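PDB 6SYY: periplasmic cell division protein (SufI) from Aquifex aeolicus, which is a multicopper oxidase that binds copper ions and probably couples the oxidation of its substrates to the reduction of dioxygen. Local coordinates for residues Gln459-Leu467 and Val481-Ala492; Val305-Asn313 and Phe366-Lys376. All coordinates share one frame; numbering follows the deposited sequence.

Contact 1: Gln459-Leu467 and Val481-Ala492; sequences QFQVLERSL and VIVAPMETVRIA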
loop_
_atom_site.group_PDB
_atom_site.type_symbol
_atom_site.label_atom_id
_atom_site.label_comp_id
_atom_site.label_asym_id
_atom_site.label_seq_id
_atom_site.Cartn_x
_atom_site.Cartn_y
_atom_site.Cartn_z
ATOM N N GLN A 459 -8.216 -10.146 2.542
ATOM C CA GLN A 459 -7.932 -9.281 3.669
ATOM C C GLN A 459 -8.083 -10.072 4.969
ATOM O O GLN A 459 -8.619 -11.182 4.993
ATOM C CB GLN A 459 -8.849 -8.060 3.659
ATOM C CG GLN A 459 -8.568 -7.084 2.529
ATOM C CD GLN A 459 -9.254 -7.475 1.234
ATOM O OE1 GLN A 459 -10.160 -8.309 1.223
ATOM N NE2 GLN A 459 -8.830 -6.866 0.134
ATOM N N PHE A 460 -7.595 -9.492 6.061
ATOM C CA PHE A 460 -7.654 -10.139 7.362
ATOM C C PHE A 460 -7.967 -9.100 8.428
ATOM O O PHE A 460 -7.918 -7.891 8.185
ATOM C CB PHE A 460 -6.342 -10.863 7.694
ATOM C CG PHE A 460 -5.126 -9.978 7.637
ATOM C CD1 PHE A 460 -4.773 -9.187 8.716
ATOM C CD2 PHE A 460 -4.331 -9.947 6.503
ATOM C CE1 PHE A 460 -3.655 -8.372 8.666
ATOM C CE2 PHE A 460 -3.209 -9.143 6.450
ATOM C CZ PHE A 460 -2.873 -8.349 7.531
ATOM N N GLN A 461 -8.277 -9.589 9.624
ATOM C CA GLN A 461 -8.525 -8.747 10.784
ATOM C C GLN A 461 -7.495 -9.064 11.856
ATOM O O GLN A 461 -7.279 -10.234 12.190
ATOM C CB GLN A 461 -9.940 -8.954 11.318
ATOM C CG GLN A 461 -11.011 -8.593 10.307
ATOM C CD GLN A 461 -12.385 -9.025 10.750
ATOM O OE1 GLN A 461 -12.537 -9.713 11.762
ATOM N NE2 GLN A 461 -13.399 -8.624 9.994
ATOM N N VAL A 462 -6.847 -8.021 12.374
ATOM C CA VAL A 462 -5.807 -8.196 13.380
ATOM C C VAL A 462 -6.466 -8.525 14.709
ATOM O O VAL A 462 -7.314 -7.773 15.202
ATOM C CB VAL A 462 -4.929 -6.943 13.492
ATOM C CG1 VAL A 462 -3.917 -7.113 14.611
ATOM C CG2 VAL A 462 -4.228 -6.668 12.172
ATOM N N LEU A 463 -6.079 -9.654 15.295
ATOM C CA LEU A 463 -6.654 -10.064 16.564
ATOM C C LEU A 463 -5.897 -9.487 17.753
ATOM O O LEU A 463 -6.516 -8.968 18.688
ATOM C CB LEU A 463 -6.683 -11.591 16.661
ATOM C CG LEU A 463 -7.516 -12.314 15.610
ATOM C CD1 LEU A 463 -7.531 -13.803 15.901
ATOM C CD2 LEU A 463 -8.922 -11.753 15.571
ATOM N N GLU A 464 -4.566 -9.554 17.734
ATOM C CA GLU A 464 -3.813 -9.332 18.959
ATOM C C GLU A 464 -2.352 -9.037 18.636
ATOM O O GLU A 464 -1.790 -9.597 17.691
ATOM C CB GLU A 464 -3.930 -10.563 19.867
ATOM C CG GLU A 464 -3.258 -10.462 21.213
ATOM C CD GLU A 464 -3.405 -11.743 22.007
ATOM O OE1 GLU A 464 -3.550 -12.815 21.381
ATOM O OE2 GLU A 464 -3.390 -11.680 23.254
ATOM N N ARG A 465 -1.755 -8.144 19.424
ATOM C CA ARG A 465 -0.326 -7.863 19.385
ATOM C C ARG A 465 0.250 -8.194 20.750
ATOM O O ARG A 465 -0.331 -7.825 21.774
ATOM C CB ARG A 465 -0.033 -6.395 19.045
ATOM C CG ARG A 465 -0.864 -5.797 17.924
ATOM C CD ARG A 465 -0.335 -4.420 17.538
ATOM N NE ARG A 465 0.972 -4.533 16.905
ATOM C CZ ARG A 465 1.175 -4.495 15.592
ATOM N NH1 ARG A 465 0.158 -4.315 14.759
ATOM N NH2 ARG A 465 2.403 -4.617 15.109
ATOM N N SER A 466 1.384 -8.892 20.770
ATOM C CA SER A 466 1.960 -9.282 22.050
ATOM C C SER A 466 2.609 -8.113 22.771
ATOM O O SER A 466 2.800 -8.183 23.989
ATOM C CB SER A 466 2.991 -10.390 21.856
ATOM O OG SER A 466 4.088 -9.920 21.093
ATOM N N LEU A 467 2.948 -7.044 22.054
ATOM C CA LEU A 467 3.707 -5.948 22.639
ATOM C C LEU A 467 2.834 -4.811 23.154
ATOM O O LEU A 467 3.319 -3.987 23.936
ATOM C CB LEU A 467 4.713 -5.401 21.620
ATOM C CG LEU A 467 6.151 -5.930 21.700
ATOM C CD1 LEU A 467 6.192 -7.450 21.755
ATOM C CD2 LEU A 467 6.970 -5.415 20.525
ATOM N N VAL A 481 0.253 -6.092 7.880
ATOM C CA VAL A 481 0.312 -5.861 9.322
ATOM C C VAL A 481 1.764 -5.670 9.746
ATOM O O VAL A 481 2.643 -6.444 9.353
ATOM C CB VAL A 481 -0.356 -6.997 10.123
ATOM C CG1 VAL A 481 0.290 -8.343 9.823
ATOM C CG2 VAL A 481 -0.315 -6.689 11.625
ATOM N N ILE A 482 2.009 -4.627 10.539
ATOM C CA ILE A 482 3.337 -4.377 11.086
ATOM C C ILE A 482 3.631 -5.405 12.166
ATOM O O ILE A 482 2.818 -5.622 13.073
ATOM C CB ILE A 482 3.428 -2.953 11.657
ATOM C CG1 ILE A 482 3.235 -1.906 10.560
ATOM C CG2 ILE A 482 4.753 -2.748 12.381
ATOM C CD1 ILE A 482 3.224 -0.488 11.081
ATOM N N VAL A 483 4.800 -6.033 12.083
ATOM C CA VAL A 483 5.254 -6.984 13.091
ATOM C C VAL A 483 6.596 -6.481 13.600
ATOM O O VAL A 483 7.618 -6.627 12.919
ATOM C CB VAL A 483 5.360 -8.409 12.542
ATOM C CG1 VAL A 483 5.745 -9.377 13.656
ATOM C CG2 VAL A 483 4.042 -8.822 11.894
ATOM N N ALA A 484 6.599 -5.898 14.801
ATOM C CA ALA A 484 7.787 -5.265 15.356
ATOM C C ALA A 484 8.809 -6.315 15.786
ATOM O O ALA A 484 8.472 -7.492 15.937
ATOM C CB ALA A 484 7.403 -4.386 16.546
ATOM N N PRO A 485 10.069 -5.917 15.985
ATOM C CA PRO A 485 11.074 -6.873 16.467
ATOM C C PRO A 485 10.620 -7.558 17.743
ATOM O O PRO A 485 10.108 -6.919 18.663
ATOM C CB PRO A 485 12.307 -5.995 16.710
ATOM C CG PRO A 485 12.150 -4.877 15.763
ATOM C CD PRO A 485 10.672 -4.605 15.690
ATOM N N MET A 486 10.792 -8.879 17.782
ATOM C CA MET A 486 10.461 -9.708 18.940
ATOM C C MET A 486 8.975 -9.651 19.293
ATOM O O MET A 486 8.593 -9.930 20.433
ATOM C CB MET A 486 11.318 -9.328 20.158
ATOM C CG MET A 486 12.823 -9.353 19.886
ATOM S SD MET A 486 13.387 -10.908 19.145
ATOM C CE MET A 486 15.140 -10.588 18.939
ATOM N N GLU A 487 8.121 -9.301 18.335
ATOM C CA GLU A 487 6.684 -9.226 18.552
ATOM C C GLU A 487 5.981 -10.411 17.906
ATOM O O GLU A 487 6.426 -10.938 16.882
ATOM C CB GLU A 487 6.103 -7.918 17.993
ATOM C CG GLU A 487 4.588 -7.801 18.119
ATOM C CD GLU A 487 4.062 -6.438 17.709
ATOM O OE1 GLU A 487 3.231 -5.873 18.450
ATOM O OE2 GLU A 487 4.478 -5.933 16.646
ATOM N N THR A 488 4.883 -10.835 18.524
ATOM C CA THR A 488 3.972 -11.812 17.950
ATOM C C THR A 488 2.645 -11.119 17.665
ATOM O O THR A 488 2.130 -10.385 18.514
ATOM C CB THR A 488 3.772 -13.006 18.890
ATOM O OG1 THR A 488 5.010 -13.715 19.038
ATOM C CG2 THR A 488 2.712 -13.954 18.341
ATOM N N VAL A 489 2.114 -11.332 16.465
ATOM C CA VAL A 489 0.841 -10.763 16.040
ATOM C C VAL A 489 -0.041 -11.901 15.547
ATOM O O VAL A 489 0.430 -12.797 14.838
ATOM C CB VAL A 489 1.037 -9.699 14.938
ATOM C CG1 VAL A 489 -0.295 -9.088 14.522
ATOM C CG2 VAL A 489 1.992 -8.614 15.416
ATOM N N ARG A 490 -1.315 -11.878 15.938
ATOM C CA ARG A 490 -2.293 -12.871 15.509
ATOM C C ARG A 490 -3.347 -12.201 14.636
ATOM O O ARG A 490 -3.963 -11.211 15.047
ATOM C CB ARG A 490 -2.950 -13.557 16.713
ATOM C CG ARG A 490 -2.022 -14.510 17.473
ATOM C CD ARG A 490 -2.599 -14.960 18.822
ATOM N NE ARG A 490 -3.772 -15.821 18.688
ATOM C CZ ARG A 490 -5.004 -15.479 19.061
ATOM N NH1 ARG A 490 -5.237 -14.290 19.602
ATOM N NH2 ARG A 490 -6.007 -16.334 18.899
ATOM N N ILE A 491 -3.543 -12.737 13.430
ATOM C CA ILE A 491 -4.543 -12.233 12.500
ATOM C C ILE A 491 -5.487 -13.370 12.136
ATOM O O ILE A 491 -5.166 -14.552 12.286
ATOM C CB ILE A 491 -3.915 -11.624 11.227
ATOM C CG1 ILE A 491 -3.181 -12.700 10.419
ATOM C CG2 ILE A 491 -2.969 -10.484 11.583
ATOM C CD1 ILE A 491 -2.616 -12.190 9.116
ATOM N N ALA A 492 -6.669 -12.998 11.649
ATOM C CA ALA A 492 -7.696 -13.950 11.246
ATOM C C ALA A 492 -8.010 -13.755 9.771
ATOM O O ALA A 492 -8.261 -12.628 9.335
ATOM C CB ALA A 492 -8.967 -13.779 12.079
#
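Glu487 OE2 is gripped from both segments: Arg465 NH2 reaches it from above the carboxylate plane at 2.9 Å, while the backbone N of Ala484 donates to the anti lone pair of Glu487 OE2 at 2.8 Å. The other oxygen, OE1, takes Arg465 NE at 3.0 Å, which makes a side-on, two-nitrogen salt bridge with guanidinium and carboxylate planes 56° apart. Glu487 reaches this spot as an extended chain, CG anti to its backbone N, whereas Arg465 bends at chi3. The same guanidinium lays one face against Val489 CG2 and, through NH1, bridges to Asp474. Buried charge is thus met on several sides, and the type II turn Ala484-Glu487 is tied to strand 461-465.

Along the strands, Arg490 O accepts from two successive amides, Leu463 N at 2.6 Å and Glu464 N at 3.2 Å, where the register slips by one. On the Arg490 face of the sheet, Glu464 OE1 meets Arg490 NH1 in a salt bridge whose planes stand 78° apart, while Leu463 CD1 lies over the guanidinium face. Ser466 N donates to Thr488 O, and Thr488 N answers with a nearly straight bond to Ser466 OG (2.8 Å, 172°).

Toward the far end the chemistry turns apolar. Ile491 CD1 sits over the centre of the Phe460 ring, 3.7 Å from the centroid, a CH-pi contact; Val481 CB comes to the ring's edge. Val462 CG2 touches both Val481 CG2 and Ile491 CG2, so strand 481-483 of the facing sheet packs on this pair. Antiparallel strands with a classic beta bulge, closed over by a second sheet, form part of a cupredoxin-type beta sandwich, here in the domain that supplies His451 and His454 to copper.

Contact 2: Val305-Asn313 and Phe366-Lys376; sequences VDFRDASVN and FRVTKDSAYDK
Val368 and Phe307 meet where two strands of the middle cupredoxin-type domain run out into loops: strand 300-306 passes into a short 3-10 turn, and strand 361-370 into an irregular tail.

The apolar contacts come first. Phe307 CZ lies over one face of the Phe366 ring, toward its rim, 3.8 Å from CG; the two rings are oblique, with planes at 48°. Val368 divides its branches: CG1 is anti to the backbone N (chi1 -175°) and faces Ser311 O, which leaves CG2 to pack on Ala310 CB at 3.8 Å and on Phe307 CD1. Val312 CG2 lies beside Asp371, touching its CB. Val243 of the neighbouring strand 239-244 touches Phe307, Phe366 and Val368, and so extends this apolar patch.

Backbone bonding across the pair is sparse. Asn313 N donates to Val368 O at 2.7 Å, and Val312 CA leans on the same oxygen through a CA-H...O contact.

Charge gathers round Arg308. Asp306 holds it side-on, OD1 taking NE through its syn lone pair at 2.8 Å and OD2 taking NH2; OD1 also receives the backbone N of Arg308, an Asx turn. This double grip fixes the rotation of the guanidinium, whose other donors serve carbonyls of the tail. NH2 meets Lys376 O at 2.9 Å, and NH1 adds a weak bond to that oxygen. Two carbonyl dipoles and a carboxylate would together favour the positive charge. Tyr374 CD1 lies over one guanidinium face, toward its rim, with the two planes steeply inclined, and the phenol OH of Tyr374 goes on to Leu192 O. Completing the set, Arg308 NH1 reaches Tyr374 O at 3.0 Å from above the carbonyl plane, 46° out of it.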
loop_
_atom_site.group_PDB
_atom_site.type_symbol
_atom_site.label_atom_id
_atom_site.label_comp_id
_atom_site.label_asym_id
_atom_site.label_seq_id
_atom_site.Cartn_x
_atom_site.Cartn_y
_atom_site.Cartn_z
ATOM N N VAL A 305 -9.230 15.030 8.135
ATOM C CA VAL A 305 -8.617 16.131 8.866
ATOM C C VAL A 305 -9.552 17.326 8.758
ATOM O O VAL A 305 -9.898 17.750 7.648
ATOM C CB VAL A 305 -7.220 16.475 8.330
ATOM C CG1 VAL A 305 -6.590 17.571 9.169
ATOM C CG2 VAL A 305 -6.339 15.242 8.325
ATOM N N ASP A 306 -9.966 17.860 9.902
ATOM C CA ASP A 306 -10.897 18.985 9.935
ATOM C C ASP A 306 -10.072 20.252 10.123
ATOM O O ASP A 306 -9.747 20.646 11.242
ATOM C CB ASP A 306 -11.933 18.806 11.037
ATOM C CG ASP A 306 -13.109 19.755 10.888
ATOM O OD1 ASP A 306 -12.965 20.768 10.177
ATOM O OD2 ASP A 306 -14.177 19.492 11.479
ATOM N N PHE A 307 -9.737 20.899 9.010
ATOM C CA PHE A 307 -8.955 22.122 9.103
ATOM C C PHE A 307 -9.755 23.298 9.653
ATOM O O PHE A 307 -9.183 24.379 9.832
ATOM C CB PHE A 307 -8.358 22.467 7.735
ATOM C CG PHE A 307 -7.213 21.580 7.341
ATOM C CD1 PHE A 307 -5.975 21.711 7.952
ATOM C CD2 PHE A 307 -7.371 20.607 6.362
ATOM C CE1 PHE A 307 -4.913 20.886 7.595
ATOM C CE2 PHE A 307 -6.313 19.778 6.002
ATOM C CZ PHE A 307 -5.085 19.917 6.620
ATOM N N ARG A 308 -11.048 23.124 9.941
ATOM C CA ARG A 308 -11.767 24.134 10.712
ATOM C C ARG A 308 -11.225 24.255 12.131
ATOM O O ARG A 308 -11.479 25.268 12.791
ATOM C CB ARG A 308 -13.261 23.819 10.748
ATOM C CG ARG A 308 -13.933 23.882 9.393
ATOM C CD ARG A 308 -15.382 23.426 9.451
ATOM N NE ARG A 308 -15.501 22.012 9.798
ATOM C CZ ARG A 308 -16.654 21.355 9.868
ATOM N NH1 ARG A 308 -17.795 21.983 9.608
ATOM N NH2 ARG A 308 -16.671 20.069 10.195
ATOM N N ASP A 309 -10.492 23.244 12.614
ATOM C CA ASP A 309 -9.771 23.378 13.879
ATOM C C ASP A 309 -8.771 24.518 13.830
ATOM O O ASP A 309 -8.457 25.114 14.866
ATOM C CB ASP A 309 -9.025 22.086 14.217
ATOM C CG ASP A 309 -9.947 20.936 14.527
ATOM O OD1 ASP A 309 -11.179 21.136 14.525
ATOM O OD2 ASP A 309 -9.436 19.825 14.780
ATOM N N ALA A 310 -8.247 24.815 12.650
ATOM C CA ALA A 310 -7.203 25.807 12.463
ATOM C C ALA A 310 -7.803 27.158 12.089
ATOM O O ALA A 310 -8.954 27.263 11.661
ATOM C CB ALA A 310 -6.223 25.343 11.378
ATOM N N SER A 311 -7.000 28.198 12.260
ATOM C CA SER A 311 -7.372 29.542 11.856
ATOM C C SER A 311 -6.760 29.853 10.499
ATOM O O SER A 311 -5.747 29.270 10.107
ATOM C CB SER A 311 -6.904 30.572 12.884
ATOM O OG SER A 311 -7.349 30.223 14.181
ATOM N N VAL A 312 -7.395 30.775 9.776
ATOM C CA VAL A 312 -6.793 31.262 8.544
ATOM C C VAL A 312 -5.404 31.798 8.862
ATOM O O VAL A 312 -5.193 32.458 9.889
ATOM C CB VAL A 312 -7.687 32.330 7.895
ATOM C CG1 VAL A 312 -7.038 32.879 6.630
ATOM C CG2 VAL A 312 -9.056 31.746 7.587
ATOM N N ASN A 313 -4.444 31.467 8.000
ATOM C CA ASN A 313 -3.009 31.774 8.056
ATOM C C ASN A 313 -2.242 30.761 8.896
ATOM O O ASN A 313 -1.021 30.892 9.013
ATOM C CB ASN A 313 -2.693 33.186 8.576
ATOM C CG ASN A 313 -3.245 34.267 7.679
ATOM O OD1 ASN A 313 -3.383 34.075 6.469
ATOM N ND2 ASN A 313 -3.567 35.411 8.265
ATOM N N PHE A 366 0.783 22.083 5.271
ATOM C CA PHE A 366 -0.530 22.568 4.866
ATOM C C PHE A 366 -0.685 24.014 5.309
ATOM O O PHE A 366 -0.375 24.355 6.455
ATOM C CB PHE A 366 -1.648 21.718 5.469
ATOM C CG PHE A 366 -1.667 20.310 4.974
ATOM C CD1 PHE A 366 -2.264 19.998 3.764
ATOM C CD2 PHE A 366 -1.093 19.293 5.719
ATOM C CE1 PHE A 366 -2.287 18.698 3.305
ATOM C CE2 PHE A 366 -1.107 17.990 5.264
ATOM C CZ PHE A 366 -1.707 17.693 4.053
ATOM N N ARG A 367 -1.164 24.857 4.403
ATOM C CA ARG A 367 -1.381 26.271 4.675
ATOM C C ARG A 367 -2.877 26.530 4.594
ATOM O O ARG A 367 -3.469 26.444 3.513
ATOM C CB ARG A 367 -0.620 27.143 3.681
ATOM C CG ARG A 367 0.824 26.725 3.456
ATOM C CD ARG A 367 1.249 27.072 2.040
ATOM N NE ARG A 367 2.696 27.108 1.872
ATOM C CZ ARG A 367 3.300 27.621 0.805
ATOM N NH1 ARG A 367 2.574 28.138 -0.178
ATOM N NH2 ARG A 367 4.625 27.623 0.720
ATOM N N VAL A 368 -3.486 26.830 5.737
ATOM C CA VAL A 368 -4.895 27.197 5.795
ATOM C C VAL A 368 -5.040 28.626 5.286
ATOM O O VAL A 368 -4.918 29.586 6.054
ATOM C CB VAL A 368 -5.445 27.041 7.225
ATOM C CG1 VAL A 368 -6.937 27.316 7.261
ATOM C CG2 VAL A 368 -5.148 25.648 7.745
ATOM N N THR A 369 -5.296 28.776 3.988
ATOM C CA THR A 369 -5.255 30.084 3.347
ATOM C C THR A 369 -6.618 30.747 3.205
ATOM O O THR A 369 -6.675 31.969 3.028
ATOM C CB THR A 369 -4.611 29.971 1.957
ATOM O OG1 THR A 369 -5.280 28.954 1.200
ATOM C CG2 THR A 369 -3.134 29.612 2.079
ATOM N N LYS A 370 -7.708 29.986 3.283
ATOM C CA LYS A 370 -9.036 30.525 3.029
ATOM C C LYS A 370 -10.023 30.002 4.058
ATOM O O LYS A 370 -9.939 28.845 4.482
ATOM C CB LYS A 370 -9.537 30.158 1.623
ATOM C CG LYS A 370 -8.786 30.827 0.494
ATOM C CD LYS A 370 -9.365 30.423 -0.850
ATOM C CE LYS A 370 -10.854 30.716 -0.911
ATOM N NZ LYS A 370 -11.430 30.390 -2.244
ATOM N N ASP A 371 -10.964 30.859 4.444
ATOM C CA ASP A 371 -12.106 30.435 5.231
ATOM C C ASP A 371 -13.145 29.786 4.319
ATOM O O ASP A 371 -13.054 29.836 3.089
ATOM C CB ASP A 371 -12.710 31.622 5.981
ATOM C CG ASP A 371 -13.345 31.221 7.303
ATOM O OD1 ASP A 371 -13.618 30.018 7.499
ATOM O OD2 ASP A 371 -13.574 32.117 8.146
ATOM N N SER A 372 -14.154 29.175 4.933
ATOM C CA SER A 372 -15.156 28.442 4.174
ATOM C C SER A 372 -16.437 28.368 4.991
ATOM O O SER A 372 -16.420 28.488 6.220
ATOM C CB SER A 372 -14.653 27.037 3.813
ATOM O OG SER A 372 -15.686 26.232 3.276
ATOM N N ALA A 373 -17.554 28.177 4.285
ATOM C CA ALA A 373 -18.853 27.968 4.910
ATOM C C ALA A 373 -19.160 26.493 5.145
ATOM O O ALA A 373 -20.326 26.135 5.344
ATOM C CB ALA A 373 -19.956 28.602 4.061
ATOM N N TYR A 374 -18.139 25.639 5.124
ATOM C CA TYR A 374 -18.311 24.196 5.251
ATOM C C TYR A 374 -18.920 23.835 6.603
ATOM O O TYR A 374 -18.355 24.153 7.653
ATOM C CB TYR A 374 -16.951 23.527 5.077
ATOM C CG TYR A 374 -16.971 22.025 4.942
ATOM C CD1 TYR A 374 -16.788 21.208 6.050
ATOM C CD2 TYR A 374 -17.136 21.424 3.699
ATOM C CE1 TYR A 374 -16.787 19.832 5.927
ATOM C CE2 TYR A 374 -17.136 20.051 3.567
ATOM C CZ TYR A 374 -16.961 19.261 4.683
ATOM O OH TYR A 374 -16.964 17.894 4.555
ATOM N N ASP A 375 -20.071 23.157 6.575
ATOM C CA ASP A 375 -20.809 22.828 7.791
ATOM C C ASP A 375 -21.049 21.332 7.965
ATOM O O ASP A 375 -21.857 20.945 8.817
ATOM C CB ASP A 375 -22.150 23.566 7.816
ATOM C CG ASP A 375 -21.984 25.065 7.922
ATOM O OD1 ASP A 375 -20.951 25.507 8.469
ATOM O OD2 ASP A 375 -22.884 25.800 7.462
ATOM N N LYS A 376 -20.376 20.483 7.196
ATOM C CA LYS A 376 -20.625 19.052 7.286
ATOM C C LYS A 376 -20.078 18.494 8.598
ATOM O O LYS A 376 -19.208 19.083 9.246
ATOM C CB LYS A 376 -19.996 18.320 6.100
ATOM C CG LYS A 376 -20.359 18.902 4.734
ATOM C CD LYS A 376 -21.850 18.792 4.449
ATOM C CE LYS A 376 -22.180 19.253 3.033
ATOM N NZ LYS A 376 -23.628 19.100 2.712
#

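Contact 1 is largely buried, near the copper ligands, and its centre is about 17 Å from that of the chain; the centre of contact 2 sits about 29 Å out, partly buried, away from the annotated sites. They share no strand: 461-465 and 488-495 are neighbours in one sheet and 480-483 belongs to another, whereas 300-306 and 361-370 lie in a separate domain. Paired backbone bonds dominate contact 1, with two arginine-carboxylate salt bridges crossing between the segments. In contact 2 the arginine's carboxylate is on its own segment, and the arginine reaches across to main-chain carbonyls instead. Nearest atoms of the two are about 19 Å apart, with no touch.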